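Local structure of Ice-binding protein (Flavobacteriaceae bacterium, 5UYT) at residues T325-G330 and E353-A358; L307-Y312 and A334-K339; A10-F15 and T30-T35; T108-G113 and L136-A141. The protein probably binds to the surface of ice crystals through its right-handed beta-helical domains and so restrains their growth, as antifreeze proteins do. One frame throughout, in Å; residues are numbered along the deposited sequence.

Contact 1: residues T325-G330 and E353-A358; sequences TLDAQG and ELINGA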
loop_
_atom_site.group_PDB
_atom_site.type_symbol
_atom_site.label_atom_id
_atom_site.label_comp_id
_atom_site.label_asym_id
_atom_site.label_seq_id
_atom_site.Cartn_x
_atom_site.Cartn_y
_atom_site.Cartn_z
ATOM N N THR A 325 3.597 4.853 3.484
ATOM C CA THR A 325 2.458 5.678 3.115
ATOM C C THR A 325 1.191 4.848 3.087
ATOM O O THR A 325 1.208 3.666 2.641
ATOM C CB THR A 325 2.696 6.301 1.733
ATOM O OG1 THR A 325 3.858 7.141 1.773
ATOM C CG2 THR A 325 1.458 7.111 1.266
ATOM N N LEU A 326 0.116 5.441 3.616
ATOM C CA LEU A 326 -1.209 4.819 3.631
ATOM C C LEU A 326 -2.108 5.566 2.656
ATOM O O LEU A 326 -2.341 6.755 2.804
ATOM C CB LEU A 326 -1.771 4.802 5.073
ATOM C CG LEU A 326 -0.756 4.176 6.061
ATOM C CD1 LEU A 326 -1.350 4.320 7.466
ATOM C CD2 LEU A 326 -0.481 2.685 5.734
ATOM N N ASP A 327 -2.615 4.840 1.648
ATOM C CA ASP A 327 -3.285 5.440 0.501
ATOM C C ASP A 327 -4.732 4.975 0.561
ATOM O O ASP A 327 -5.025 3.786 0.327
ATOM C CB ASP A 327 -2.591 4.908 -0.777
ATOM C CG ASP A 327 -3.257 5.340 -2.072
ATOM O OD1 ASP A 327 -4.276 6.060 -2.049
ATOM O OD2 ASP A 327 -2.736 4.908 -3.156
ATOM N N ALA A 328 -5.645 5.900 0.856
ATOM C CA ALA A 328 -7.071 5.576 0.938
ATOM C C ALA A 328 -7.786 5.529 -0.407
ATOM O O ALA A 328 -8.963 5.212 -0.451
ATOM C CB ALA A 328 -7.791 6.538 1.899
ATOM N N GLN A 329 -7.066 5.852 -1.493
ATOM C CA GLN A 329 -7.631 5.815 -2.849
ATOM C C GLN A 329 -8.936 6.620 -2.994
ATOM O O GLN A 329 -9.853 6.252 -3.768
ATOM C CB GLN A 329 -7.784 4.360 -3.340
ATOM C CG GLN A 329 -6.502 3.532 -3.171
ATOM C CD GLN A 329 -6.550 2.124 -3.807
ATOM O OE1 GLN A 329 -5.601 1.714 -4.479
ATOM N NE2 GLN A 329 -7.605 1.379 -3.559
ATOM N N GLY A 330 -9.000 7.752 -2.304
ATOM C CA GLY A 330 -10.134 8.677 -2.421
ATOM C C GLY A 330 -11.263 8.448 -1.418
ATOM O O GLY A 330 -12.232 9.205 -1.399
ATOM N N GLU A 353 2.981 8.462 6.337
ATOM C CA GLU A 353 2.303 9.515 5.611
ATOM C C GLU A 353 0.973 9.021 5.071
ATOM O O GLU A 353 0.802 7.823 4.856
ATOM C CB GLU A 353 3.206 10.060 4.481
ATOM C CG GLU A 353 4.532 10.590 5.051
ATOM C CD GLU A 353 4.431 11.862 5.898
ATOM O OE1 GLU A 353 3.391 12.566 5.827
ATOM O OE2 GLU A 353 5.436 12.188 6.628
ATOM N N LEU A 354 0.041 9.951 4.909
ATOM C CA LEU A 354 -1.321 9.619 4.505
ATOM C C LEU A 354 -1.614 10.349 3.204
ATOM O O LEU A 354 -1.336 11.574 3.077
ATOM C CB LEU A 354 -2.304 10.081 5.597
ATOM C CG LEU A 354 -1.993 9.539 7.004
ATOM C CD1 LEU A 354 -2.995 10.042 8.043
ATOM C CD2 LEU A 354 -1.975 8.025 7.061
ATOM N N ILE A 355 -2.162 9.622 2.231
ATOM C CA ILE A 355 -2.513 10.228 0.949
ATOM C C ILE A 355 -3.904 9.837 0.486
ATOM O O ILE A 355 -4.474 8.851 0.954
ATOM C CB ILE A 355 -1.495 9.936 -0.195
ATOM C CG1 ILE A 355 -1.507 8.444 -0.611
ATOM C CG2 ILE A 355 -0.094 10.383 0.207
ATOM C CD1 ILE A 355 -0.673 8.156 -1.861
ATOM N N ASN A 356 -4.439 10.636 -0.438
ATOM C CA ASN A 356 -5.690 10.329 -1.151
ATOM C C ASN A 356 -6.857 10.099 -0.171
ATOM O O ASN A 356 -7.662 9.185 -0.345
ATOM C CB ASN A 356 -5.503 9.139 -2.102
ATOM C CG ASN A 356 -4.471 9.432 -3.193
ATOM O OD1 ASN A 356 -4.320 10.582 -3.602
ATOM N ND2 ASN A 356 -3.758 8.399 -3.656
ATOM N N GLY A 357 -6.900 10.948 0.863
ATOM C CA GLY A 357 -8.046 10.972 1.759
ATOM C C GLY A 357 -7.870 10.226 3.072
ATOM O O GLY A 357 -8.747 10.350 3.971
ATOM N N ALA A 358 -6.764 9.464 3.191
ATOM C CA ALA A 358 -6.502 8.671 4.416
ATOM C C ALA A 358 -6.364 9.648 5.603
ATOM O O ALA A 358 -5.726 10.725 5.486
ATOM C CB ALA A 358 -5.232 7.827 4.271
#
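Asp327 OD1 is gripped by two donors where adjacent coils of a right-handed beta-helix turn their corner. Asn356 ND2 reaches it from the other coil at 2.9 Å. The backbone N of Gln329 closes an Asx turn on the same oxygen. The two donors come from opposite faces of the carboxylate plane, each from well above it. Asn356 keeps OD1 close to its own amide plane, but the carboxylate and amide planes are turned 59° apart. CG of Asp327 stands anti to the backbone N (chi1 175°), which carries the carboxylate along the strand toward the turn.

Before this corner strands 323-327 and 351-355 run parallel. Leu326 N gives a bond to Glu353 O (2.8 Å), and Leu326 O takes one from Ile355 N (2.9 Å). Ile355 O then receives Ala328 N from one side and Ala358 N, the closing bond of a type I' turn, from the other. Asn356 O takes Gly330 N at 2.8 Å, which ties the two turns together.

Leu326 and Leu354 lie side by side on one face of the sheet, with CD1 of the first 3.8 Å from CD2 of the second. Phe336 of strand 336-340 packs against Leu326, Ala328 and Ala358 from the interior. On the other face CG1 of Ile355 rests 3.7 Å from Asp327 CB, and its CD1 reaches over the Asp327 carboxylate carbon. At the corner the methyls meet directly: Ala328 CB lies 3.7 Å from Ala358 CB.

Contact 2: residues L307-Y312 and A334-K339; sequences LTPHTY and AVFVIK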
loop_
_atom_site.group_PDB
_atom_site.type_symbol
_atom_site.label_atom_id
_atom_site.label_comp_id
_atom_site.label_asym_id
_atom_site.label_seq_id
_atom_site.Cartn_x
_atom_site.Cartn_y
_atom_site.Cartn_z
ATOM N N LEU A 307 0.764 1.324 1.200
ATOM C CA LEU A 307 -0.294 0.389 1.555
ATOM C C LEU A 307 -1.673 0.986 1.217
ATOM O O LEU A 307 -1.803 2.201 0.993
ATOM C CB LEU A 307 -0.198 0.026 3.049
ATOM C CG LEU A 307 1.143 -0.616 3.493
ATOM C CD1 LEU A 307 1.099 -0.947 5.003
ATOM C CD2 LEU A 307 1.491 -1.864 2.665
ATOM N N THR A 308 -2.677 0.101 1.144
ATOM C CA THR A 308 -4.062 0.446 0.800
ATOM C C THR A 308 -4.996 -0.117 1.891
ATOM O O THR A 308 -4.533 -0.846 2.795
ATOM C CB THR A 308 -4.422 -0.099 -0.604
ATOM O OG1 THR A 308 -4.013 -1.471 -0.718
ATOM C CG2 THR A 308 -3.750 0.748 -1.690
ATOM N N PRO A 309 -6.303 0.242 1.854
ATOM C CA PRO A 309 -7.142 -0.119 2.993
ATOM C C PRO A 309 -7.359 -1.641 3.108
ATOM O O PRO A 309 -8.008 -2.254 2.240
ATOM C CB PRO A 309 -8.480 0.600 2.701
ATOM C CG PRO A 309 -8.070 1.756 1.853
ATOM C CD PRO A 309 -7.002 1.180 0.955
ATOM N N HIS A 310 -6.774 -2.221 4.166
ATOM C CA HIS A 310 -6.734 -3.672 4.403
ATOM C C HIS A 310 -6.342 -3.888 5.869
ATOM O O HIS A 310 -5.865 -2.966 6.532
ATOM C CB HIS A 310 -5.624 -4.355 3.575
ATOM C CG HIS A 310 -5.903 -4.452 2.102
ATOM N ND1 HIS A 310 -5.263 -3.648 1.182
ATOM C CD2 HIS A 310 -6.719 -5.266 1.389
ATOM C CE1 HIS A 310 -5.670 -3.962 -0.039
ATOM N NE2 HIS A 310 -6.567 -4.931 0.058
ATOM N N THR A 311 -6.458 -5.138 6.307
ATOM C CA THR A 311 -5.782 -5.601 7.489
ATOM C C THR A 311 -4.483 -6.299 7.044
ATOM O O THR A 311 -4.536 -7.309 6.329
ATOM C CB THR A 311 -6.656 -6.601 8.241
ATOM O OG1 THR A 311 -7.882 -5.970 8.645
ATOM C CG2 THR A 311 -5.912 -7.108 9.491
ATOM N N TYR A 312 -3.341 -5.794 7.509
ATOM C CA TYR A 312 -2.031 -6.368 7.141
ATOM C C TYR A 312 -1.471 -7.132 8.310
ATOM O O TYR A 312 -1.741 -6.779 9.466
ATOM C CB TYR A 312 -1.051 -5.239 6.815
ATOM C CG TYR A 312 -1.410 -4.543 5.531
ATOM C CD1 TYR A 312 -1.049 -5.106 4.297
ATOM C CD2 TYR A 312 -2.158 -3.352 5.533
ATOM C CE1 TYR A 312 -1.390 -4.484 3.094
ATOM C CE2 TYR A 312 -2.504 -2.726 4.333
ATOM C CZ TYR A 312 -2.113 -3.297 3.121
ATOM O OH TYR A 312 -2.446 -2.725 1.900
ATOM N N ALA A 334 -11.837 5.102 4.733
ATOM C CA ALA A 334 -11.039 3.875 4.670
ATOM C C ALA A 334 -10.276 3.644 5.985
ATOM O O ALA A 334 -9.720 4.572 6.561
ATOM C CB ALA A 334 -10.042 3.956 3.520
ATOM N N VAL A 335 -10.195 2.381 6.407
ATOM C CA VAL A 335 -9.515 1.993 7.651
ATOM C C VAL A 335 -8.296 1.118 7.268
ATOM O O VAL A 335 -8.363 0.290 6.328
ATOM C CB VAL A 335 -10.458 1.144 8.534
ATOM C CG1 VAL A 335 -9.704 0.467 9.696
ATOM C CG2 VAL A 335 -11.607 1.994 9.059
ATOM N N PHE A 336 -7.214 1.293 8.015
ATOM C CA PHE A 336 -6.004 0.511 7.831
ATOM C C PHE A 336 -5.690 -0.132 9.161
ATOM O O PHE A 336 -5.599 0.569 10.195
ATOM C CB PHE A 336 -4.840 1.433 7.477
ATOM C CG PHE A 336 -5.071 2.261 6.246
ATOM C CD1 PHE A 336 -4.497 1.873 5.033
ATOM C CD2 PHE A 336 -5.839 3.435 6.302
ATOM C CE1 PHE A 336 -4.689 2.656 3.886
ATOM C CE2 PHE A 336 -6.029 4.213 5.151
ATOM C CZ PHE A 336 -5.460 3.825 3.958
ATOM N N VAL A 337 -5.502 -1.447 9.173
ATOM C CA VAL A 337 -5.063 -2.091 10.400
ATOM C C VAL A 337 -3.746 -2.806 10.125
ATOM O O VAL A 337 -3.638 -3.562 9.166
ATOM C CB VAL A 337 -6.120 -3.072 10.954
ATOM C CG1 VAL A 337 -5.523 -3.918 12.092
ATOM C CG2 VAL A 337 -7.364 -2.304 11.464
ATOM N N ILE A 338 -2.742 -2.557 10.964
ATOM C CA ILE A 338 -1.400 -3.176 10.778
ATOM C C ILE A 338 -1.109 -4.006 12.024
ATOM O O ILE A 338 -0.916 -3.454 13.108
ATOM C CB ILE A 338 -0.316 -2.088 10.542
ATOM C CG1 ILE A 338 -0.681 -1.347 9.232
ATOM C CG2 ILE A 338 1.079 -2.736 10.389
ATOM C CD1 ILE A 338 0.130 -0.102 8.954
ATOM N N LYS A 339 -1.173 -5.328 11.890
ATOM C CA LYS A 339 -0.939 -6.234 13.015
ATOM C C LYS A 339 0.542 -6.618 12.965
ATOM O O LYS A 339 1.035 -7.074 11.919
ATOM C CB LYS A 339 -1.781 -7.522 12.857
ATOM C CG LYS A 339 -3.283 -7.306 12.789
ATOM C CD LYS A 339 -4.043 -8.631 12.933
ATOM C CE LYS A 339 -3.911 -9.442 11.661
ATOM N NZ LYS A 339 -4.655 -10.727 11.800
#
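This is a buried parallel pairing between successive coils of the right-handed beta-helix, with Thr311 set against Val337 and Tyr312 against Ile338. Three nearly straight bonds carry it: Val337 N to His310 O, Tyr312 N to Val337 O (2.8 Å) and Lys339 N to Tyr312 O (2.9 Å).

Ahead of the strand, Pro309 covers one face of the Phe336 ring. Its CA sits off-centre, 4.2 Å from the ring centroid, and forms a CH-pi contact. The same proline packs tightly on Ala334, CG to CB at 3.4 Å. Thr311 and Val337 lie alongside each other and point the same way. The Lys339 chain bends at chi3 (-74°), and its CE passes 3.8 Å from Thr311 CG2. Its NZ is bonded to Leu289 O and Thr291 OG1.

Tyr312 is held between His310 CB over one face and Leu307 CD1 over the other. Its hydroxyl is bonded to Asp47, and Thr308 OG1 binds the same carboxylate. His310 ND1 also donates to the Tyr312 hydroxyl, from a position tilted out of the imidazole plane. Thr308 N adds a straighter bond to that oxygen, 2.9 Å from Tyr312 OH.

Contact 3: residues A10-F15 and T30-T35; sequences ANFALF and TGDVGT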
loop_
_atom_site.group_PDB
_atom_site.type_symbol
_atom_site.label_atom_id
_atom_site.label_comp_id
_atom_site.label_asym_id
_atom_site.label_seq_id
_atom_site.Cartn_x
_atom_site.Cartn_y
_atom_site.Cartn_z
ATOM N N ALA A 10 -7.694 -9.254 -12.957
ATOM C CA ALA A 10 -7.695 -7.872 -12.399
ATOM C C ALA A 10 -7.038 -7.744 -11.020
ATOM O O ALA A 10 -6.558 -6.660 -10.660
ATOM C CB ALA A 10 -9.115 -7.311 -12.353
ATOM N N ASN A 11 -7.034 -8.832 -10.234
ATOM C CA ASN A 11 -6.445 -8.813 -8.873
ATOM C C ASN A 11 -4.941 -8.606 -8.874
ATOM O O ASN A 11 -4.358 -8.242 -7.857
ATOM C CB ASN A 11 -6.774 -10.123 -8.133
ATOM C CG ASN A 11 -8.259 -10.291 -7.883
ATOM O OD1 ASN A 11 -8.932 -9.377 -7.416
ATOM N ND2 ASN A 11 -8.773 -11.455 -8.190
ATOM N N PHE A 12 -4.317 -8.824 -10.029
ATOM C CA PHE A 12 -2.871 -8.900 -10.130
ATOM C C PHE A 12 -2.231 -7.634 -10.670
ATOM O O PHE A 12 -2.792 -6.974 -11.539
ATOM C CB PHE A 12 -2.477 -10.088 -11.035
ATOM C CG PHE A 12 -2.689 -11.412 -10.387
ATOM C CD1 PHE A 12 -1.625 -12.077 -9.776
ATOM C CD2 PHE A 12 -3.955 -11.996 -10.371
ATOM C CE1 PHE A 12 -1.810 -13.297 -9.159
ATOM C CE2 PHE A 12 -4.154 -13.227 -9.746
ATOM C CZ PHE A 12 -3.079 -13.879 -9.142
ATOM N N ALA A 13 -1.038 -7.344 -10.159
ATOM C CA ALA A 13 -0.094 -6.421 -10.777
ATOM C C ALA A 13 0.793 -7.147 -11.785
ATOM O O ALA A 13 1.060 -6.607 -12.872
ATOM C CB ALA A 13 0.791 -5.778 -9.711
ATOM N N LEU A 14 1.272 -8.340 -11.412
ATOM C CA LEU A 14 2.164 -9.142 -12.263
ATOM C C LEU A 14 1.622 -10.567 -12.260
ATOM O O LEU A 14 1.428 -11.154 -11.188
ATOM C CB LEU A 14 3.592 -9.174 -11.689
ATOM C CG LEU A 14 4.278 -7.822 -11.448
ATOM C CD1 LEU A 14 5.607 -8.009 -10.695
ATOM C CD2 LEU A 14 4.511 -7.133 -12.795
ATOM N N PHE A 15 1.377 -11.123 -13.441
ATOM C CA PHE A 15 0.859 -12.478 -13.506
ATOM C C PHE A 15 1.246 -13.182 -14.800
ATOM O O PHE A 15 1.135 -12.603 -15.886
ATOM C CB PHE A 15 -0.670 -12.514 -13.366
ATOM C CG PHE A 15 -1.243 -13.893 -13.578
ATOM C CD1 PHE A 15 -1.195 -14.835 -12.556
ATOM C CD2 PHE A 15 -1.783 -14.265 -14.803
ATOM C CE1 PHE A 15 -1.683 -16.117 -12.753
ATOM C CE2 PHE A 15 -2.275 -15.552 -15.016
ATOM C CZ PHE A 15 -2.227 -16.482 -13.986
ATOM N N THR A 30 1.792 -2.879 -6.113
ATOM C CA THR A 30 0.432 -2.897 -5.576
ATOM C C THR A 30 -0.430 -3.770 -6.474
ATOM O O THR A 30 -0.680 -3.420 -7.618
ATOM C CB THR A 30 -0.189 -1.494 -5.496
ATOM O OG1 THR A 30 0.665 -0.665 -4.712
ATOM C CG2 THR A 30 -1.600 -1.570 -4.821
ATOM N N GLY A 31 -0.914 -4.867 -5.914
ATOM C CA GLY A 31 -1.649 -5.890 -6.653
ATOM C C GLY A 31 -1.046 -7.241 -6.310
ATOM O O GLY A 31 0.116 -7.323 -5.840
ATOM N N ASP A 32 -1.787 -8.312 -6.595
ATOM C CA ASP A 32 -1.215 -9.641 -6.415
ATOM C C ASP A 32 -0.055 -9.870 -7.404
ATOM O O ASP A 32 0.002 -9.255 -8.489
ATOM C CB ASP A 32 -2.280 -10.731 -6.545
ATOM C CG ASP A 32 -3.291 -10.737 -5.402
ATOM O OD1 ASP A 32 -3.161 -9.931 -4.450
ATOM O OD2 ASP A 32 -4.243 -11.556 -5.469
ATOM N N VAL A 33 0.813 -10.825 -7.058
ATOM C CA VAL A 33 1.944 -11.235 -7.900
ATOM C C VAL A 33 1.888 -12.750 -7.976
ATOM O O VAL A 33 1.784 -13.428 -6.950
ATOM C CB VAL A 33 3.292 -10.814 -7.260
ATOM C CG1 VAL A 33 4.482 -11.433 -8.018
ATOM C CG2 VAL A 33 3.405 -9.288 -7.197
ATOM N N GLY A 34 1.960 -13.309 -9.170
ATOM C CA GLY A 34 1.884 -14.749 -9.205
ATOM C C GLY A 34 2.120 -15.431 -10.519
ATOM O O GLY A 34 2.273 -14.786 -11.570
ATOM N N THR A 35 2.147 -16.755 -10.433
ATOM C CA THR A 35 2.270 -17.609 -11.597
ATOM C C THR A 35 1.461 -18.877 -11.341
ATOM O O THR A 35 1.408 -19.387 -10.219
ATOM C CB THR A 35 3.756 -17.921 -11.908
ATOM O OG1 THR A 35 3.856 -19.145 -12.654
ATOM C CG2 THR A 35 4.587 -18.026 -10.595
#
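Asp32 CB sits over one face of the Phe12 ring, 3.8 Å from its centroid, in a CH-pi contact. Phe15 CD1 lies against the opposite face, so the ring is sandwiched. The carboxylate of Asp32 stands at 90° to the ring. On the other side of the sheet Leu14 CD1 meets Val33 CG2 loosely, at 4.3 Å.

The backbone sets these groups. Asp32 N donates to Asn11 O at 2.9 Å. Asp32 O then takes Ala13 N at 2.7 Å and, more weakly, Leu14 N. Gly34 N closes the row on Leu14 O at 3.0 Å. Two consecutive N-H groups thus share one carbonyl, and the register slips by one residue. Ala13 fills the slip with its CB 3.5 Å from Thr30 O.

Farther out, Val49 N and Gln51 NE2 bind the two carboxylate oxygens of Asp32 and so fix its rotation. Ala60 of helix 55-73 touches both phenylalanine rings, and Phe43 packs on Leu14 and Val33. The result is a beta bulge between parallel strands at a corner of the chain, set in a right-handed beta-helix with an alpha helix along its flank.

Contact 4: residues T108-G113 and L136-A141; sequences TLDGGG and LLTNGA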
loop_
_atom_site.group_PDB
_atom_site.type_symbol
_atom_site.label_atom_id
_atom_site.label_comp_id
_atom_site.label_asym_id
_atom_site.label_seq_id
_atom_site.Cartn_x
_atom_site.Cartn_y
_atom_site.Cartn_z
ATOM N N THR A 108 0.957 10.441 -25.738
ATOM C CA THR A 108 -0.167 10.939 -24.927
ATOM C C THR A 108 -1.474 10.276 -25.350
ATOM O O THR A 108 -1.805 10.232 -26.538
ATOM C CB THR A 108 -0.276 12.488 -24.974
ATOM O OG1 THR A 108 0.943 13.052 -24.484
ATOM C CG2 THR A 108 -1.442 13.012 -24.130
ATOM N N LEU A 109 -2.213 9.750 -24.372
ATOM C CA LEU A 109 -3.534 9.185 -24.638
ATOM C C LEU A 109 -4.572 10.150 -24.070
ATOM O O LEU A 109 -4.631 10.399 -22.847
ATOM C CB LEU A 109 -3.662 7.767 -24.039
ATOM C CG LEU A 109 -2.496 6.819 -24.338
ATOM C CD1 LEU A 109 -2.742 5.443 -23.742
ATOM C CD2 LEU A 109 -2.213 6.712 -25.846
ATOM N N ASP A 110 -5.376 10.693 -24.979
ATOM C CA ASP A 110 -6.270 11.817 -24.703
ATOM C C ASP A 110 -7.698 11.295 -24.702
ATOM O O ASP A 110 -8.196 10.758 -25.712
ATOM C CB ASP A 110 -6.021 12.882 -25.783
ATOM C CG ASP A 110 -7.085 13.982 -25.840
ATOM O OD1 ASP A 110 -8.035 14.053 -25.033
ATOM O OD2 ASP A 110 -6.981 14.776 -26.809
ATOM N N GLY A 111 -8.349 11.423 -23.555
ATOM C CA GLY A 111 -9.655 10.811 -23.350
ATOM C C GLY A 111 -10.811 11.583 -23.968
ATOM O O GLY A 111 -11.958 11.152 -23.873
ATOM N N GLY A 112 -10.513 12.729 -24.581
ATOM C CA GLY A 112 -11.542 13.552 -25.219
ATOM C C GLY A 112 -12.633 14.036 -24.275
ATOM O O GLY A 112 -13.739 14.377 -24.711
ATOM N N GLY A 113 -12.330 14.062 -22.979
ATOM C CA GLY A 113 -13.293 14.464 -21.964
ATOM C C GLY A 113 -14.262 13.370 -21.575
ATOM O O GLY A 113 -15.280 13.638 -20.930
ATOM N N LEU A 136 1.625 9.006 -21.313
ATOM C CA LEU A 136 0.922 9.984 -20.484
ATOM C C LEU A 136 -0.577 9.900 -20.749
ATOM O O LEU A 136 -1.001 9.583 -21.877
ATOM C CB LEU A 136 1.409 11.407 -20.804
ATOM C CG LEU A 136 2.919 11.665 -20.843
ATOM C CD1 LEU A 136 3.232 13.063 -21.361
ATOM C CD2 LEU A 136 3.553 11.467 -19.473
ATOM N N LEU A 137 -1.373 10.148 -19.700
ATOM C CA LEU A 137 -2.822 10.190 -19.836
ATOM C C LEU A 137 -3.340 11.614 -19.641
ATOM O O LEU A 137 -2.881 12.349 -18.750
ATOM C CB LEU A 137 -3.516 9.245 -18.836
ATOM C CG LEU A 137 -3.009 7.802 -18.784
ATOM C CD1 LEU A 137 -3.681 7.051 -17.631
ATOM C CD2 LEU A 137 -3.179 7.084 -20.132
ATOM N N THR A 138 -4.300 12.013 -20.471
ATOM C CA THR A 138 -4.901 13.339 -20.298
ATOM C C THR A 138 -6.395 13.344 -20.569
ATOM O O THR A 138 -6.936 12.440 -21.231
ATOM C CB THR A 138 -4.293 14.401 -21.238
ATOM O OG1 THR A 138 -4.527 14.021 -22.607
ATOM C CG2 THR A 138 -2.834 14.542 -21.022
ATOM N N ASN A 139 -7.049 14.382 -20.048
ATOM C CA ASN A 139 -8.365 14.756 -20.531
ATOM C C ASN A 139 -9.331 13.587 -20.360
ATOM O O ASN A 139 -10.103 13.243 -21.260
ATOM C CB ASN A 139 -8.237 15.221 -22.002
ATOM C CG ASN A 139 -9.440 16.009 -22.476
ATOM O OD1 ASN A 139 -10.134 16.660 -21.680
ATOM N ND2 ASN A 139 -9.692 15.968 -23.786
ATOM N N GLY A 140 -9.266 12.966 -19.188
ATOM C CA GLY A 140 -10.205 11.922 -18.840
ATOM C C GLY A 140 -9.737 10.491 -19.032
ATOM O O GLY A 140 -10.323 9.594 -18.416
ATOM N N ALA A 141 -8.697 10.259 -19.854
ATOM C CA ALA A 141 -8.178 8.888 -20.100
ATOM C C ALA A 141 -7.741 8.211 -18.797
ATOM O O ALA A 141 -7.011 8.813 -18.008
ATOM C CB ALA A 141 -7.003 8.910 -21.087
#
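Asn139 reaches across from its turn to Asp110 on the neighbouring coil. Its CB starts 3.3 Å from Asp110 OD1. CG stands anti to the backbone N (chi1 -163°), and this lays the amide alongside the carboxylate, both pointing the same way. CG lies between Asp110 OD1 and Gly113 N, 3.5 Å from each. OD1 of the amide lies toward Gly113, 3.6 Å from its N. ND2, at the tip, gives Asp110 OD1 a bond of 2.8 Å on the syn side, with the oxygen close to the amide plane. Gly112 N holds the same carboxylate oxygen from above its plane and completes an Asx turn. Two donors therefore grip Asp110 OD1.

The backbone of Asn139 is used as well. Its O takes Gly113 N at 2.9 Å, so the Gly111-Gly113 loop is tied to the type I' turn of Thr138 to Ala141. Thr138 O accepts Gly111 N and Ala141 N from opposite faces of its plane. Along the strands Leu109 N binds Leu136 O at 2.8 Å, and Thr138 N returns a bond to Leu109 O.

Thr108 and Thr138 meet at about a right angle, with CG2 of Thr108 3.7 Å from CG2 of Thr138. On the opposite face of the sheet Leu109 CD1 touches Leu137 CD2 at 4.0 Å.

The pair belongs to a right-handed beta-helix. Strand 106-110 lies between strands 88-90 and 134-138, all parallel. On the Leu109 face, strand 119-123 supplies Phe119 and Phe121, and Phe119 also touches Ala141.

Contacts 1 and 4 are counterparts in the two ice-binding-like regions: each joins an inner and an outer strand of a three-stranded parallel sheet, and each ends in an Asx turn bonded to an asparagine. They are partly buried, with Asn356 and Asn139 at the exposed ends of their turns. Contacts 2 and 3 are buried and rely more on aromatic rings. Contacts 1 and 2 lie on one stack of coils, and Leu307 pairs with Thr325 and Asp327. In contact 3 alone of the four a beta bulge shifts the bridges by one residue. Asp47, a partner of contact 2, also touches Thr30 of contact 3 and so links the two regions. Contact 4 stands apart, its centre about 32 Å from that of contact 2.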